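Local coordinates for butyrophilin subfamily 1 member A1 (Bos taurus, PDB 4HH8), which may act in the secretion of milk-fat droplets and probably inhibits the proliferation of activated T cells, this chain being its extracellular pair of immunoglobulin-like domains, at residues A[34-39]-A[49-54]; A[25-30]-A[209-214]. The protein carries 1 engineered substitution. All coordinates share one frame; numbering follows the deposited sequence.

Contact 1: residues A[34-39]-A[49-54]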
loop_
_atom_site.group_PDB
_atom_site.type_symbol
_atom_site.label_atom_id
_atom_site.label_comp_id
_atom_site.label_asym_id
_atom_site.label_seq_id
_atom_site.Cartn_x
_atom_site.Cartn_y
_atom_site.Cartn_z
ATOM N N LEU A 34 2.756 -5.565 -11.806
ATOM C CA LEU A 34 1.337 -5.585 -12.134
ATOM C C LEU A 34 1.105 -6.505 -13.321
ATOM O O LEU A 34 1.280 -6.100 -14.446
ATOM C CB LEU A 34 0.841 -4.195 -12.488
ATOM C CG LEU A 34 0.650 -3.192 -11.346
ATOM C CD1 LEU A 34 1.736 -3.283 -10.280
ATOM C CD2 LEU A 34 0.575 -1.798 -11.914
ATOM N N PRO A 35 0.687 -7.750 -13.070
ATOM C CA PRO A 35 0.604 -8.758 -14.158
ATOM C C PRO A 35 -0.741 -8.735 -14.827
ATOM O O PRO A 35 -1.730 -8.310 -14.228
ATOM C CB PRO A 35 0.828 -10.082 -13.434
ATOM C CG PRO A 35 0.462 -9.765 -11.889
ATOM C CD PRO A 35 0.254 -8.266 -11.756
ATOM N N CYS A 36 -0.764 -9.093 -16.098
ATOM C CA CYS A 36 -1.987 -9.398 -16.813
ATOM C C CYS A 36 -1.593 -10.431 -17.863
ATOM O O CYS A 36 -0.434 -10.469 -18.305
ATOM C CB CYS A 36 -2.573 -8.173 -17.491
ATOM S SG CYS A 36 -3.347 -7.006 -16.392
ATOM N N ARG A 37 -2.543 -11.274 -18.248
ATOM C CA ARG A 37 -2.256 -12.335 -19.213
ATOM C C ARG A 37 -3.385 -12.502 -20.206
ATOM O O ARG A 37 -4.542 -12.184 -19.917
ATOM C CB ARG A 37 -1.905 -13.675 -18.529
ATOM C CG ARG A 37 -2.971 -14.201 -17.570
ATOM C CD ARG A 37 -2.856 -15.702 -17.223
ATOM N NE ARG A 37 -4.124 -16.164 -16.613
ATOM C CZ ARG A 37 -4.289 -17.243 -15.833
ATOM N NH1 ARG A 37 -3.260 -18.042 -15.524
ATOM N NH2 ARG A 37 -5.500 -17.522 -15.348
ATOM N N LEU A 38 -3.020 -12.992 -21.386
ATOM C CA LEU A 38 -3.998 -13.360 -22.393
ATOM C C LEU A 38 -4.666 -14.678 -22.041
ATOM O O LEU A 38 -4.023 -15.550 -21.450
ATOM C CB LEU A 38 -3.320 -13.480 -23.765
ATOM C CG LEU A 38 -2.973 -12.136 -24.427
ATOM C CD1 LEU A 38 -2.388 -12.350 -25.831
ATOM C CD2 LEU A 38 -4.157 -11.164 -24.493
ATOM N N SER A 39 -5.943 -14.800 -22.418
ATOM C CA SER A 39 -6.673 -16.074 -22.496
ATOM C C SER A 39 -7.233 -16.183 -23.909
ATOM O O SER A 39 -7.994 -15.317 -24.342
ATOM C CB SER A 39 -7.847 -16.145 -21.516
ATOM O OG SER A 39 -8.240 -17.505 -21.307
ATOM N N LEU A 49 0.881 -3.199 -25.717
ATOM C CA LEU A 49 0.701 -3.401 -24.273
ATOM C C LEU A 49 0.655 -2.036 -23.597
ATOM O O LEU A 49 1.647 -1.324 -23.640
ATOM C CB LEU A 49 1.875 -4.200 -23.696
ATOM C CG LEU A 49 2.217 -5.515 -24.429
ATOM C CD1 LEU A 49 3.486 -6.136 -23.909
ATOM C CD2 LEU A 49 1.072 -6.551 -24.412
ATOM N N ARG A 50 -0.472 -1.668 -22.994
ATOM C CA ARG A 50 -0.617 -0.360 -22.358
ATOM C C ARG A 50 -1.103 -0.511 -20.921
ATOM O O ARG A 50 -2.146 -1.116 -20.689
ATOM C CB ARG A 50 -1.625 0.504 -23.124
ATOM C CG ARG A 50 -1.804 1.908 -22.542
ATOM C CD ARG A 50 -2.970 2.702 -23.186
ATOM N NE ARG A 50 -2.674 2.965 -24.592
ATOM C CZ ARG A 50 -2.144 4.085 -25.080
ATOM N NH1 ARG A 50 -1.844 5.117 -24.287
ATOM N NH2 ARG A 50 -1.904 4.167 -26.385
ATOM N N TRP A 51 -0.369 0.015 -19.959
ATOM C CA TRP A 51 -0.921 0.130 -18.608
ATOM C C TRP A 51 -1.254 1.592 -18.371
ATOM O O TRP A 51 -0.491 2.482 -18.761
ATOM C CB TRP A 51 0.080 -0.359 -17.566
ATOM C CG TRP A 51 0.032 -1.810 -17.266
ATOM C CD1 TRP A 51 -0.430 -2.381 -16.138
ATOM C CD2 TRP A 51 0.505 -2.877 -18.093
ATOM N NE1 TRP A 51 -0.277 -3.739 -16.194
ATOM C CE2 TRP A 51 0.295 -4.070 -17.387
ATOM C CE3 TRP A 51 1.151 -2.927 -19.335
ATOM C CZ2 TRP A 51 0.648 -5.321 -17.891
ATOM C CZ3 TRP A 51 1.510 -4.171 -19.849
ATOM C CH2 TRP A 51 1.250 -5.360 -19.115
ATOM N N PHE A 52 -2.407 1.858 -17.770
ATOM C CA PHE A 52 -2.795 3.236 -17.502
ATOM C C PHE A 52 -3.640 3.318 -16.246
ATOM O O PHE A 52 -4.097 2.293 -15.710
ATOM C CB PHE A 52 -3.497 3.867 -18.720
ATOM C CG PHE A 52 -4.826 3.233 -19.084
ATOM C CD1 PHE A 52 -6.020 3.779 -18.618
ATOM C CD2 PHE A 52 -4.880 2.114 -19.913
ATOM C CE1 PHE A 52 -7.241 3.233 -18.945
ATOM C CE2 PHE A 52 -6.094 1.554 -20.270
ATOM C CZ PHE A 52 -7.295 2.126 -19.787
ATOM N N ARG A 53 -3.856 4.539 -15.780
ATOM C CA ARG A 53 -4.652 4.740 -14.592
ATOM C C ARG A 53 -5.993 5.348 -14.961
ATOM O O ARG A 53 -6.933 4.635 -15.317
ATOM C CB ARG A 53 -3.866 5.556 -13.580
ATOM C CG ARG A 53 -2.822 4.689 -12.892
ATOM C CD ARG A 53 -2.026 5.397 -11.879
ATOM N NE ARG A 53 -2.690 5.455 -10.589
ATOM C CZ ARG A 53 -2.113 5.949 -9.498
ATOM N NH1 ARG A 53 -0.883 6.428 -9.567
ATOM N NH2 ARG A 53 -2.764 6.003 -8.349
ATOM N N GLU A 54 -6.071 6.667 -14.946
ATOM C CA GLU A 54 -7.334 7.332 -15.205
ATOM C C GLU A 54 -7.510 7.631 -16.702
ATOM O O GLU A 54 -8.561 7.323 -17.261
ATOM C CB GLU A 54 -7.499 8.552 -14.279
ATOM C CG GLU A 54 -8.109 8.165 -12.895
ATOM C CD GLU A 54 -7.318 8.697 -11.682
ATOM O OE1 GLU A 54 -7.123 9.940 -11.571
ATOM O OE2 GLU A 54 -6.896 7.869 -10.824
#
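W51 lays its indole across the gap between the two sheets of the V-type domain and meets L34 and C36 on strand 32-39. The tight part is round the L34 carbonyl, whose O lies 3.3 Å from W51 NE1 and 3.6 Å from W51 CZ2, obliquely to the indole. L34 adds its CB, 3.9 Å from W51 NE1. C36 is looser, with its CB 4.3 Å from W51 CZ2 and its SG 5.3 Å from the centroid of the five-membered ring, 54° off the normal: an oblique sulfur-aromatic contact. All three residues are buried, so the looser side faces the disulfide rather than solvent. The indole reaches this position because W51 CG stands anti to its own carbonyl carbon (chi1 -88°), its CB already pointing at the facing strand. With an alanine at W51 the C36 side chain and the L34 carbonyl would probably lose their aromatic neighbour, and a gap would open beside the disulfide. This is the core tryptophan next to the intersheet disulfide of an immunoglobulin domain: C36 is bonded to C110 of strand 106-114, W51 also packs on V93 and V95 of strand 92-97, and V123 of strand 117-128 touches both L34 and C36.

Contact 2: residues A[25-30]-A[209-214]; sequences LAVVGE and LLLGQE
L25 meets one flat group here, the peptide unit that follows L210; no aromatic ring takes part. Its CD2 methyl is 3.7 Å from the carbonyl O of L210 and stands well out of the amide plane, an apolar touch and not a bond. The other branch of L25 works on the L210 side chain, CD1 coming to 3.7 Å from L210 CG, the two side chains running antiparallel alongside one another. In L25 CG is anti to the backbone N (chi1 -165°), which carries both methyls across to the facing loop, CD1 to the L210 side chain and CD2 between the L210 carbonyl and L211. L211 arrives at an angle to L25: its CD2 lies 4.1 Å from L25 CD2 and 4.4 Å from V27 CG2, bridging two residues of the same strand. No hydrogen bond crosses, and both L25 and V27 are exposed, so this is a small apolar patch at the surface.

Each side is shaped by a turn. V27 to E30 form a type II beta turn closed by E30 N to V27 O at 3.0 Å, with G29 taking its positive phi of 90°. On the other side G212 and Q213 make a G1 beta bulge opposite N208, whose OD1 accepts a hydrogen bond from the backbone N of L211 and so helps to hold the loop that offers the leucines. The patch joins the two domains: strand 24-27, the edge strand lying parallel to 117-128 in the V-type domain, rests against the hairpin loop between strands 201-208 and 213-220 of the membrane-proximal domain. Beside it L211 also packs on A128 at the end of 117-128, and L210 on P157.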
loop_
_atom_site.group_PDB
_atom_site.type_symbol
_atom_site.label_atom_id
_atom_site.label_comp_id
_atom_site.label_asym_id
_atom_site.label_seq_id
_atom_site.Cartn_x
_atom_site.Cartn_y
_atom_site.Cartn_z
ATOM N N LEU A 25 0.116 -6.452 -3.557
ATOM C CA LEU A 25 0.565 -5.768 -2.348
ATOM C C LEU A 25 1.990 -5.316 -2.554
ATOM O O LEU A 25 2.836 -6.129 -2.906
ATOM C CB LEU A 25 0.494 -6.733 -1.173
ATOM C CG LEU A 25 0.577 -6.209 0.267
ATOM C CD1 LEU A 25 -0.154 -4.887 0.424
ATOM C CD2 LEU A 25 0.035 -7.259 1.259
ATOM N N ALA A 26 2.262 -4.034 -2.325
ATOM C CA ALA A 26 3.597 -3.474 -2.547
ATOM C C ALA A 26 4.061 -2.548 -1.400
ATOM O O ALA A 26 3.347 -1.624 -1.016
ATOM C CB ALA A 26 3.610 -2.719 -3.851
ATOM N N VAL A 27 5.247 -2.799 -0.867
ATOM C CA VAL A 27 5.799 -1.964 0.186
ATOM C C VAL A 27 6.426 -0.675 -0.401
ATOM O O VAL A 27 7.103 -0.730 -1.435
ATOM C CB VAL A 27 6.809 -2.759 1.019
ATOM C CG1 VAL A 27 7.567 -1.836 1.972
ATOM C CG2 VAL A 27 6.090 -3.838 1.781
ATOM N N VAL A 28 6.186 0.468 0.238
ATOM C CA VAL A 28 6.799 1.752 -0.174
ATOM C C VAL A 28 8.328 1.597 -0.302
ATOM O O VAL A 28 8.982 1.019 0.554
ATOM C CB VAL A 28 6.391 2.929 0.786
ATOM C CG1 VAL A 28 7.284 4.190 0.610
ATOM C CG2 VAL A 28 4.932 3.321 0.575
ATOM N N GLY A 29 8.885 2.081 -1.402
ATOM C CA GLY A 29 10.322 1.984 -1.629
ATOM C C GLY A 29 10.735 0.715 -2.353
ATOM O O GLY A 29 11.871 0.633 -2.798
ATOM N N GLU A 30 9.850 -0.288 -2.440
ATOM C CA GLU A 30 10.178 -1.526 -3.185
ATOM C C GLU A 30 9.601 -1.480 -4.587
ATOM O O GLU A 30 8.878 -0.556 -4.939
ATOM C CB GLU A 30 9.634 -2.796 -2.512
ATOM C CG GLU A 30 9.805 -2.943 -0.999
ATOM C CD GLU A 30 11.237 -2.976 -0.521
ATOM O OE1 GLU A 30 12.105 -3.565 -1.225
ATOM O OE2 GLU A 30 11.490 -2.415 0.581
ATOM N N LEU A 209 -3.137 -2.994 8.805
ATOM C CA LEU A 209 -4.165 -4.024 8.504
ATOM C C LEU A 209 -3.995 -4.699 7.136
ATOM O O LEU A 209 -4.321 -5.856 6.967
ATOM C CB LEU A 209 -5.557 -3.410 8.573
ATOM C CG LEU A 209 -5.858 -2.817 9.948
ATOM C CD1 LEU A 209 -7.242 -2.219 9.922
ATOM C CD2 LEU A 209 -5.794 -3.938 10.933
ATOM N N LEU A 210 -3.425 -3.964 6.195
ATOM C CA LEU A 210 -3.134 -4.435 4.868
ATOM C C LEU A 210 -1.990 -5.466 4.839
ATOM O O LEU A 210 -2.093 -6.508 4.168
ATOM C CB LEU A 210 -2.783 -3.213 4.034
ATOM C CG LEU A 210 -2.798 -3.256 2.524
ATOM C CD1 LEU A 210 -4.053 -3.988 1.964
ATOM C CD2 LEU A 210 -2.740 -1.806 2.053
ATOM N N LEU A 211 -0.908 -5.192 5.561
ATOM C CA LEU A 211 0.156 -6.187 5.750
ATOM C C LEU A 211 -0.140 -7.236 6.815
ATOM O O LEU A 211 0.508 -8.275 6.823
ATOM C CB LEU A 211 1.492 -5.510 6.110
ATOM C CG LEU A 211 2.133 -4.551 5.105
ATOM C CD1 LEU A 211 3.362 -3.903 5.680
ATOM C CD2 LEU A 211 2.481 -5.262 3.813
ATOM N N GLY A 212 -1.082 -6.974 7.723
ATOM C CA GLY A 212 -1.296 -7.844 8.876
ATOM C C GLY A 212 -0.043 -7.859 9.754
ATOM O O GLY A 212 0.403 -8.938 10.219
ATOM N N GLN A 213 0.533 -6.674 9.976
ATOM C CA GLN A 213 1.742 -6.527 10.794
ATOM C C GLN A 213 1.594 -5.381 11.803
ATOM O O GLN A 213 1.081 -4.310 11.470
ATOM C CB GLN A 213 2.978 -6.272 9.922
ATOM C CG GLN A 213 3.317 -7.371 8.895
ATOM C CD GLN A 213 4.535 -7.023 8.042
ATOM O OE1 GLN A 213 5.108 -5.946 8.178
ATOM N NE2 GLN A 213 4.936 -7.935 7.157
ATOM N N GLU A 214 2.070 -5.593 13.024
ATOM C CA GLU A 214 1.981 -4.561 14.017
ATOM C C GLU A 214 3.241 -4.442 14.830
ATOM O O GLU A 214 4.063 -5.379 14.854
ATOM C CB GLU A 214 0.812 -4.834 14.963
ATOM C CG GLU A 214 0.985 -6.043 15.853
ATOM C CD GLU A 214 -0.332 -6.441 16.536
ATOM O OE1 GLU A 214 -0.343 -6.571 17.773
ATOM O OE2 GLU A 214 -1.358 -6.595 15.839
#

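How the contacts relate
Entering the V-type domain, the chain runs through strand 24-27, turns, and continues almost at once into strand 32-39, so the first segments of both contacts are close in sequence. Contact 1 closes a short loop of nine residues at strand 48-52, joining the two sheets of that domain. The chain then completes the V-type domain, passes into the second domain and reaches 209-214, where contact 2 closes a loop of 178 residues. Contact 1 is thus nested inside contact 2. Their centres lie about 23 Å apart: one belongs to a domain core, the other to the interdomain junction, and strands 24-27 and 48-52 share a sheet.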